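Local structure of MHC class I protein (Ginglymostoma cirratum, 6LUP) at residues 177-182 with 255-260; 205-210 with 234-239; 210-215 with 249-254. The protein probably displays bound peptides in a groove on its N-terminal domains for inspection by T cells, as classical MHC class I molecules do. One frame throughout, in Å; residues are numbered along the deposited sequence.

Contact 1 of 3, residues 177-182 with 255-260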
loop_
_atom_site.group_PDB
_atom_site.type_symbol
_atom_site.label_atom_id
_atom_site.label_comp_id
_atom_site.label_asym_id
_atom_site.label_seq_id
_atom_site.Cartn_x
_atom_site.Cartn_y
_atom_site.Cartn_z
ATOM N N LEU A 177 -0.333 -7.247 15.712
ATOM C CA LEU A 177 0.124 -5.925 15.287
ATOM C C LEU A 177 1.533 -5.561 15.759
ATOM O O LEU A 177 2.004 -4.450 15.518
ATOM C CB LEU A 177 -0.882 -4.854 15.709
ATOM C CG LEU A 177 -2.202 -4.878 14.931
ATOM C CD1 LEU A 177 -3.309 -4.215 15.736
ATOM C CD2 LEU A 177 -2.042 -4.241 13.555
ATOM N N ARG A 178 2.202 -6.500 16.420
ATOM C CA ARG A 178 3.566 -6.277 16.891
ATOM C C ARG A 178 4.543 -6.202 15.717
ATOM O O ARG A 178 4.341 -6.866 14.695
ATOM C CB ARG A 178 3.993 -7.372 17.873
ATOM C CG ARG A 178 3.291 -7.292 19.216
ATOM C CD ARG A 178 4.174 -7.814 20.335
ATOM N NE ARG A 178 3.892 -9.202 20.703
ATOM C CZ ARG A 178 3.259 -9.576 21.813
ATOM N NH1 ARG A 178 2.822 -8.672 22.682
ATOM N NH2 ARG A 178 3.067 -10.865 22.058
ATOM N N PRO A 179 5.597 -5.378 15.846
ATOM C CA PRO A 179 6.630 -5.424 14.816
ATOM C C PRO A 179 7.310 -6.792 14.786
ATOM O O PRO A 179 7.494 -7.414 15.837
ATOM C CB PRO A 179 7.618 -4.335 15.251
ATOM C CG PRO A 179 7.371 -4.150 16.710
ATOM C CD PRO A 179 5.902 -4.383 16.891
ATOM N N VAL A 180 7.630 -7.265 13.586
ATOM C CA VAL A 180 8.439 -8.472 13.418
ATOM C C VAL A 180 9.757 -8.113 12.732
ATOM O O VAL A 180 9.770 -7.408 11.715
ATOM C CB VAL A 180 7.691 -9.624 12.690
ATOM C CG1 VAL A 180 6.943 -9.123 11.465
ATOM C CG2 VAL A 180 8.649 -10.751 12.315
ATOM N N LYS A 181 10.852 -8.589 13.320
ATOM C CA LYS A 181 12.197 -8.267 12.858
ATOM C C LYS A 181 12.494 -8.860 11.484
ATOM O O LYS A 181 11.951 -9.910 11.123
ATOM C CB LYS A 181 13.255 -8.705 13.884
ATOM C CG LYS A 181 13.458 -10.208 14.035
ATOM C CD LYS A 181 14.410 -10.496 15.187
ATOM C CE LYS A 181 14.384 -11.958 15.609
ATOM N NZ LYS A 181 15.193 -12.842 14.721
ATOM N N PRO A 182 13.346 -8.171 10.703
ATOM C CA PRO A 182 13.847 -8.735 9.451
ATOM C C PRO A 182 14.797 -9.900 9.698
ATOM O O PRO A 182 15.562 -9.882 10.664
ATOM C CB PRO A 182 14.620 -7.567 8.821
ATOM C CG PRO A 182 14.970 -6.673 9.961
ATOM C CD PRO A 182 13.820 -6.790 10.917
ATOM N N ASP A 255 18.419 -1.004 10.703
ATOM C CA ASP A 255 17.554 -0.418 11.724
ATOM C C ASP A 255 16.086 -0.649 11.399
ATOM O O ASP A 255 15.590 -0.241 10.347
ATOM C CB ASP A 255 17.831 1.074 11.896
ATOM C CG ASP A 255 19.015 1.341 12.796
ATOM O OD1 ASP A 255 18.858 1.234 14.034
ATOM O OD2 ASP A 255 20.101 1.658 12.266
ATOM N N HIS A 256 15.409 -1.321 12.322
ATOM C CA HIS A 256 13.997 -1.642 12.221
ATOM C C HIS A 256 13.472 -1.660 13.647
ATOM O O HIS A 256 14.141 -2.169 14.549
ATOM C CB HIS A 256 13.818 -3.012 11.556
ATOM C CG HIS A 256 12.388 -3.425 11.375
ATOM N ND1 HIS A 256 11.649 -3.080 10.263
ATOM C CD2 HIS A 256 11.569 -4.169 12.154
ATOM C CE1 HIS A 256 10.433 -3.586 10.373
ATOM N NE2 HIS A 256 10.359 -4.251 11.510
ATOM N N ASP A 257 12.288 -1.101 13.860
ATOM C CA ASP A 257 11.740 -1.017 15.214
ATOM C C ASP A 257 11.239 -2.369 15.756
ATOM O O ASP A 257 10.685 -2.450 16.853
ATOM C CB ASP A 257 10.687 0.093 15.321
ATOM C CG ASP A 257 9.475 -0.160 14.463
ATOM O OD1 ASP A 257 9.236 -1.329 14.084
ATOM O OD2 ASP A 257 8.756 0.818 14.164
ATOM N N GLY A 258 11.452 -3.422 14.975
ATOM C CA GLY A 258 11.278 -4.788 15.445
ATOM C C GLY A 258 12.585 -5.355 15.975
ATOM O O GLY A 258 12.606 -6.449 16.539
ATOM N N LEU A 259 13.676 -4.613 15.796
ATOM C CA LEU A 259 14.990 -5.041 16.274
ATOM C C LEU A 259 15.277 -4.521 17.677
ATOM O O LEU A 259 15.680 -5.285 18.558
ATOM C CB LEU A 259 16.093 -4.616 15.301
ATOM C CG LEU A 259 16.071 -5.281 13.924
ATOM C CD1 LEU A 259 16.925 -4.497 12.940
ATOM C CD2 LEU A 259 16.521 -6.736 14.001
ATOM N N GLY A 260 15.075 -3.222 17.882
ATOM C CA GLY A 260 15.263 -2.618 19.203
ATOM C C GLY A 260 16.719 -2.441 19.582
ATOM O O GLY A 260 17.039 -1.932 20.656
#
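P182 lays its ring obliquely against the imidazole of H256, its CD 3.7 Å from H256 CD2. The same proline carbon is 4.0 Å from L259 CG, so P182 packs against both side chains. Proline suits this place, because its flat, compact ring can lie against both an aromatic and a branched side chain while holding the chain extended. H256 has its CG anti to the backbone N (chi1 -179°), which carries the imidazole toward the segment 177-182. Its NE2 is hydrogen-bonded to the carbonyl of Y203, with V180 O also near at 3.2 Å, so this buried nitrogen sits among backbone oxygens.

H256 to L259 form a beta turn of type I, closed by L259 N and H256 O at 2.8 Å. At its third position G258 brings a bare CA up to P179 CB, 3.7 Å away. With no side chain on G258, the backbone of V180 and K181 can lie close against the turn. K181 contributes chiefly its root: CB lies 3.5 Å from G258 O and also meets L259 CD2, while the long chain leads away from the turn at the exposed surface. D257 has its carboxylate folded back between its own backbone N and carbonyl carbon, where OD1 reaches P179 CB at 3.6 Å and lies above one face of the H256 ring, toward its rim.

The contact therefore joins the linker that follows helix 148-172 to the turn between strands 250-255 and 263-266, at the end of the immunoglobulin domain that faces the groove domains. F202 meets the H256 ring at a steep angle, P204 touches P179, H256 and D257, and A199 of strand 194-202 and V254 of strand 250-255 continue the packing around P182.

Contact 2 of 3, residues 205-210 with 234-239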
loop_
_atom_site.group_PDB
_atom_site.type_symbol
_atom_site.label_atom_id
_atom_site.label_comp_id
_atom_site.label_asym_id
_atom_site.label_seq_id
_atom_site.Cartn_x
_atom_site.Cartn_y
_atom_site.Cartn_z
ATOM N N HIS A 205 6.733 -1.633 7.402
ATOM C CA HIS A 205 7.534 -1.477 6.183
ATOM C C HIS A 205 8.785 -0.610 6.359
ATOM O O HIS A 205 9.807 -0.852 5.709
ATOM C CB HIS A 205 6.669 -0.918 5.047
ATOM C CG HIS A 205 6.549 0.572 5.059
ATOM N ND1 HIS A 205 7.296 1.383 4.230
ATOM C CD2 HIS A 205 5.796 1.402 5.820
ATOM C CE1 HIS A 205 6.999 2.648 4.473
ATOM N NE2 HIS A 205 6.091 2.686 5.433
ATOM N N SER A 206 8.686 0.392 7.231
ATOM C CA SER A 206 9.744 1.381 7.448
ATOM C C SER A 206 11.048 0.728 7.918
ATOM O O SER A 206 11.050 -0.035 8.885
ATOM C CB SER A 206 9.267 2.419 8.466
ATOM O OG SER A 206 10.046 3.597 8.413
ATOM N N ILE A 207 12.149 1.023 7.226
ATOM C CA ILE A 207 13.436 0.380 7.517
ATOM C C ILE A 207 14.654 1.197 7.057
ATOM O O ILE A 207 14.602 1.909 6.050
ATOM C CB ILE A 207 13.489 -1.058 6.930
ATOM C CG1 ILE A 207 14.641 -1.865 7.542
ATOM C CG2 ILE A 207 13.541 -1.034 5.404
ATOM C CD1 ILE A 207 14.578 -3.352 7.256
ATOM N N GLU A 208 15.743 1.084 7.814
ATOM C CA GLU A 208 17.027 1.674 7.447
ATOM C C GLU A 208 18.037 0.557 7.233
ATOM O O GLU A 208 18.233 -0.284 8.110
ATOM C CB GLU A 208 17.532 2.623 8.540
ATOM C CG GLU A 208 16.628 3.813 8.832
ATOM C CD GLU A 208 16.746 4.906 7.786
ATOM O OE1 GLU A 208 15.768 5.125 7.034
ATOM O OE2 GLU A 208 17.821 5.541 7.710
ATOM N N VAL A 209 18.663 0.541 6.060
ATOM C CA VAL A 209 19.690 -0.455 5.754
ATOM C C VAL A 209 20.856 0.182 4.990
ATOM O O VAL A 209 20.693 0.691 3.881
ATOM C CB VAL A 209 19.105 -1.701 5.039
ATOM C CG1 VAL A 209 18.038 -1.304 4.027
ATOM C CG2 VAL A 209 20.203 -2.539 4.390
ATOM N N ASN A 210 22.029 0.162 5.611
ATOM C CA ASN A 210 23.197 0.832 5.062
ATOM C C ASN A 210 24.402 -0.091 5.020
ATOM O O ASN A 210 24.576 -0.940 5.898
ATOM C CB ASN A 210 23.516 2.090 5.873
ATOM C CG ASN A 210 22.401 3.120 5.820
ATOM O OD1 ASN A 210 22.218 3.800 4.812
ATOM N ND2 ASN A 210 21.657 3.246 6.911
ATOM N N TYR A 234 7.447 -7.256 4.603
ATOM C CA TYR A 234 8.146 -6.517 3.551
ATOM C C TYR A 234 9.577 -7.011 3.359
ATOM O O TYR A 234 10.111 -7.737 4.198
ATOM C CB TYR A 234 8.123 -5.014 3.857
ATOM C CG TYR A 234 6.723 -4.467 4.025
ATOM C CD1 TYR A 234 6.066 -4.547 5.256
ATOM C CD2 TYR A 234 6.041 -3.900 2.949
ATOM C CE1 TYR A 234 4.777 -4.069 5.414
ATOM C CE2 TYR A 234 4.749 -3.415 3.098
ATOM C CZ TYR A 234 4.123 -3.503 4.332
ATOM O OH TYR A 234 2.843 -3.027 4.497
ATOM N N GLN A 235 10.184 -6.618 2.242
ATOM C CA GLN A 235 11.569 -6.967 1.935
ATOM C C GLN A 235 12.295 -5.817 1.241
ATOM O O GLN A 235 11.665 -4.920 0.673
ATOM C CB GLN A 235 11.645 -8.244 1.082
ATOM C CG GLN A 235 11.066 -8.110 -0.318
ATOM C CD GLN A 235 11.468 -9.250 -1.235
ATOM O OE1 GLN A 235 10.995 -10.378 -1.095
ATOM N NE2 GLN A 235 12.338 -8.955 -2.188
ATOM N N ILE A 236 13.624 -5.852 1.299
ATOM C CA ILE A 236 14.461 -4.866 0.622
ATOM C C ILE A 236 15.832 -5.457 0.299
ATOM O O ILE A 236 16.387 -6.238 1.080
ATOM C CB ILE A 236 14.595 -3.552 1.437
ATOM C CG1 ILE A 236 15.384 -2.500 0.642
ATOM C CG2 ILE A 236 15.184 -3.812 2.822
ATOM C CD1 ILE A 236 15.292 -1.092 1.197
ATOM N N HIS A 237 16.352 -5.090 -0.869
ATOM C CA HIS A 237 17.688 -5.487 -1.292
ATOM C C HIS A 237 18.530 -4.237 -1.471
ATOM O O HIS A 237 18.168 -3.352 -2.248
ATOM C CB HIS A 237 17.634 -6.253 -2.618
ATOM C CG HIS A 237 16.945 -7.580 -2.533
ATOM N ND1 HIS A 237 17.578 -8.765 -2.839
ATOM C CD2 HIS A 237 15.677 -7.909 -2.190
ATOM C CE1 HIS A 237 16.730 -9.768 -2.688
ATOM N NE2 HIS A 237 15.571 -9.276 -2.291
ATOM N N ARG A 238 19.633 -4.150 -0.733
ATOM C CA ARG A 238 20.650 -3.140 -1.012
ATOM C C ARG A 238 21.973 -3.797 -1.383
ATOM O O ARG A 238 22.530 -4.584 -0.614
ATOM C CB ARG A 238 20.839 -2.159 0.148
ATOM C CG ARG A 238 21.634 -0.931 -0.272
ATOM C CD ARG A 238 21.849 0.070 0.850
ATOM N NE ARG A 238 20.627 0.777 1.222
ATOM C CZ ARG A 238 20.069 1.765 0.523
ATOM N NH1 ARG A 238 20.607 2.178 -0.615
ATOM N NH2 ARG A 238 18.961 2.338 0.967
ATOM N N SER A 239 22.467 -3.464 -2.571
ATOM C CA SER A 239 23.689 -4.065 -3.098
ATOM C C SER A 239 24.680 -3.027 -3.614
ATOM O O SER A 239 24.297 -1.964 -4.115
ATOM C CB SER A 239 23.359 -5.065 -4.207
ATOM O OG SER A 239 22.621 -4.440 -5.242
HETATM O O HOH W 1 17.100 1.948 3.518
#
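Strands 208-210 and 234-239 run in nearly the same direction, 21° apart, but their axes stay 8.2 Å from each other, so side chains rather than paired backbones fill the space between them. V209 and I236 form the middle; their side chains pass one another pointing opposite ways, with V209 CG1 3.9 Å from I236 CD1. Next to them the CG2 methyls of I207 and I236 meet at 4.1 Å. Beta-branched residues suit such positions, being bulky close to the backbone and comfortable in strands.

At one end the H205 CB stands squarely over the centre of the Y234 ring, 3.4 Å from its centroid, a CH-pi contact; the H205 ring turns its edge toward the same tyrosine in a T-shaped pair, with planes at 62°. At the other end R238 bends at chi3 (-71°), bringing NE to V209 O at 2.7 Å. This bond is short but bent, and the oxygen lies tilted out of the guanidinium plane. A water accepts from R238 NH2 and, weakly, from V209 N, so R238 grips V209 O directly and is linked to V209 N only through the water.

H205 N is also hydrogen-bonded to D29 of the groove domains, while H237, on the other side of its strand, bonds an aromatic residue of the neighbouring chain. Two sheets packed face to face through aliphatic side chains make the core of a beta sandwich, here the immunoglobulin domain of the C1-set family.

Contact 3 of 3, residues 210-215 with 249-254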
loop_
_atom_site.group_PDB
_atom_site.type_symbol
_atom_site.label_atom_id
_atom_site.label_comp_id
_atom_site.label_asym_id
_atom_site.label_seq_id
_atom_site.Cartn_x
_atom_site.Cartn_y
_atom_site.Cartn_z
ATOM N N ASN A 210 22.029 0.162 5.611
ATOM C CA ASN A 210 23.197 0.832 5.062
ATOM C C ASN A 210 24.402 -0.091 5.020
ATOM O O ASN A 210 24.576 -0.940 5.898
ATOM C CB ASN A 210 23.516 2.090 5.873
ATOM C CG ASN A 210 22.401 3.120 5.820
ATOM O OD1 ASN A 210 22.218 3.800 4.812
ATOM N ND2 ASN A 210 21.657 3.246 6.911
ATOM N N LEU A 211 25.228 0.083 3.994
ATOM C CA LEU A 211 26.411 -0.747 3.793
ATOM C C LEU A 211 27.691 -0.019 4.168
ATOM O O LEU A 211 27.813 1.191 3.969
ATOM C CB LEU A 211 26.479 -1.239 2.347
ATOM C CG LEU A 211 25.723 -2.532 2.027
ATOM C CD1 LEU A 211 24.212 -2.376 2.138
ATOM C CD2 LEU A 211 26.104 -3.009 0.635
ATOM N N PHE A 212 28.641 -0.773 4.714
ATOM C CA PHE A 212 29.887 -0.208 5.220
ATOM C C PHE A 212 31.125 -0.953 4.738
ATOM O O PHE A 212 31.195 -2.185 4.800
ATOM C CB PHE A 212 29.873 -0.159 6.751
ATOM C CG PHE A 212 29.028 0.945 7.315
ATOM C CD1 PHE A 212 27.653 0.783 7.468
ATOM C CD2 PHE A 212 29.606 2.148 7.700
ATOM C CE1 PHE A 212 26.874 1.805 7.984
ATOM C CE2 PHE A 212 28.829 3.172 8.221
ATOM C CZ PHE A 212 27.461 3.000 8.365
ATOM N N ARG A 213 32.099 -0.183 4.259
ATOM C CA ARG A 213 33.404 -0.713 3.892
ATOM C C ARG A 213 34.429 -0.308 4.940
ATOM O O ARG A 213 34.760 0.873 5.064
ATOM C CB ARG A 213 33.831 -0.213 2.510
ATOM C CG ARG A 213 35.169 -0.769 2.048
ATOM C CD ARG A 213 35.485 -0.373 0.618
ATOM N NE ARG A 213 36.783 -0.898 0.198
ATOM C CZ ARG A 213 37.937 -0.246 0.320
ATOM N NH1 ARG A 213 39.064 -0.816 -0.092
ATOM N NH2 ARG A 213 37.970 0.973 0.848
ATOM N N ASP A 214 34.905 -1.294 5.699
ATOM C CA ASP A 214 35.970 -1.113 6.693
ATOM C C ASP A 214 35.749 0.102 7.615
ATOM O O ASP A 214 36.643 0.940 7.780
ATOM C CB ASP A 214 37.338 -1.037 5.988
ATOM C CG ASP A 214 38.493 -1.438 6.891
ATOM O OD1 ASP A 214 38.379 -2.463 7.598
ATOM O OD2 ASP A 214 39.525 -0.734 6.881
ATOM N N SER A 215 34.552 0.184 8.203
ATOM C CA SER A 215 34.144 1.284 9.102
ATOM C C SER A 215 33.684 2.563 8.386
ATOM O O SER A 215 33.266 3.525 9.033
ATOM C CB SER A 215 35.231 1.616 10.142
ATOM O OG SER A 215 35.385 0.572 11.090
ATOM N N LYS A 249 37.048 -5.248 5.099
ATOM C CA LYS A 249 35.917 -5.969 5.683
ATOM C C LYS A 249 34.606 -5.260 5.363
ATOM O O LYS A 249 34.535 -4.027 5.389
ATOM C CB LYS A 249 36.084 -6.117 7.202
ATOM C CG LYS A 249 37.363 -6.822 7.642
ATOM C CD LYS A 249 37.317 -8.321 7.377
ATOM C CE LYS A 249 38.699 -8.941 7.521
ATOM N NZ LYS A 249 38.699 -10.403 7.234
ATOM N N TYR A 250 33.576 -6.046 5.059
ATOM C CA TYR A 250 32.267 -5.497 4.719
ATOM C C TYR A 250 31.205 -5.824 5.757
ATOM O O TYR A 250 31.087 -6.967 6.206
ATOM C CB TYR A 250 31.814 -5.997 3.352
ATOM C CG TYR A 250 32.608 -5.425 2.205
ATOM C CD1 TYR A 250 32.391 -4.120 1.767
ATOM C CD2 TYR A 250 33.572 -6.192 1.554
ATOM C CE1 TYR A 250 33.118 -3.591 0.710
ATOM C CE2 TYR A 250 34.304 -5.674 0.493
ATOM C CZ TYR A 250 34.074 -4.372 0.075
ATOM O OH TYR A 250 34.796 -3.851 -0.976
ATOM N N SER A 251 30.435 -4.806 6.128
ATOM C CA SER A 251 29.318 -4.985 7.043
ATOM C C SER A 251 28.027 -4.363 6.506
ATOM O O SER A 251 28.051 -3.377 5.761
ATOM C CB SER A 251 29.654 -4.434 8.432
ATOM O OG SER A 251 29.866 -3.035 8.394
ATOM N N CYS A 252 26.907 -4.972 6.881
ATOM C CA CYS A 252 25.590 -4.432 6.602
ATOM C C CYS A 252 24.889 -4.112 7.922
ATOM O O CYS A 252 24.814 -4.959 8.816
ATOM C CB CYS A 252 24.768 -5.424 5.787
ATOM S SG CYS A 252 23.100 -4.837 5.439
ATOM N N VAL A 253 24.392 -2.883 8.040
ATOM C CA VAL A 253 23.744 -2.425 9.265
ATOM C C VAL A 253 22.253 -2.146 9.034
ATOM O O VAL A 253 21.878 -1.454 8.085
ATOM C CB VAL A 253 24.479 -1.206 9.882
ATOM C CG1 VAL A 253 24.327 0.033 9.016
ATOM C CG2 VAL A 253 23.976 -0.923 11.286
ATOM N N VAL A 254 21.410 -2.706 9.901
ATOM C CA VAL A 254 19.963 -2.603 9.737
ATOM C C VAL A 254 19.283 -1.984 10.960
ATOM O O VAL A 254 19.541 -2.382 12.099
ATOM C CB VAL A 254 19.327 -3.977 9.434
ATOM C CG1 VAL A 254 17.842 -3.827 9.136
ATOM C CG2 VAL A 254 20.025 -4.651 8.265
#
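The phenyl of F212 and the side chain of V253 meet at a slant on one face of the sheet, the valine's CG1 coming in at the edge of the phenyl ring, 3.3 Å from CE1. That is a tight approach, and it follows from CG1 of V253 sitting between its backbone N and carbonyl carbon (chi1 69°), which swings the methyl toward the neighbouring strand. N210 shares this face and touches the same methyl with its CB, at 3.8 Å. S251, directly across from F212, sets its OG 3.3 Å from F212 CB; a small residue leaves room for the phenyl to lean along the strand toward V253.

The backbones beneath are antiparallel: N210 with V253 and F212 with S251 are hydrogen-bonded pairs, and L211 with C252 and R213 with Y250 alternate with them as non-hydrogen-bonded ones. By topology these are strands C and F of the immunoglobulin fold. C252 forms the disulfide to C197 on strand B, which ties the two sheets together through the core.

On the face bearing L211, C252, R213 and Y250, L211 turns CD1 to C252 SG at 4.3 Å, and both pack on F186. Farther along, R213 stretches out from CG to NE and passes Y250 obliquely, R213 CG lying 3.7 Å from Y250 CE1. The guanidinium and phenol planes stand 57° apart, with the tyrosine OH near the guanidinium's edge, in its plane. A long arginine suits this outer end: its methylenes lie along the tyrosine ring while its charged tip stays at the exposed surface. Beyond it D214, in a left-handed backbone conformation, still gives its N-H to K249 O at 2.8 Å.

How the contacts relate
From the N terminus, the chain leaves the groove domains through 177-182, where contact 1 begins a loop that closes only at 255-260, after most of the immunoglobulin domain has been built. Contacts 2 and 3 both fall within that span. They cross each other, since 205-210 and 210-215 come first and their partners, 234-239 and 249-254, follow in the same order; N210 belongs to both. Contact 2 bridges the two sheets, contact 3 pairs neighbouring strands within one, and contact 1 covers the sandwich's end. V254 joins all three, touching P182 and L259 of contact 1 and I207 of contact 2, while V209 packs on C252.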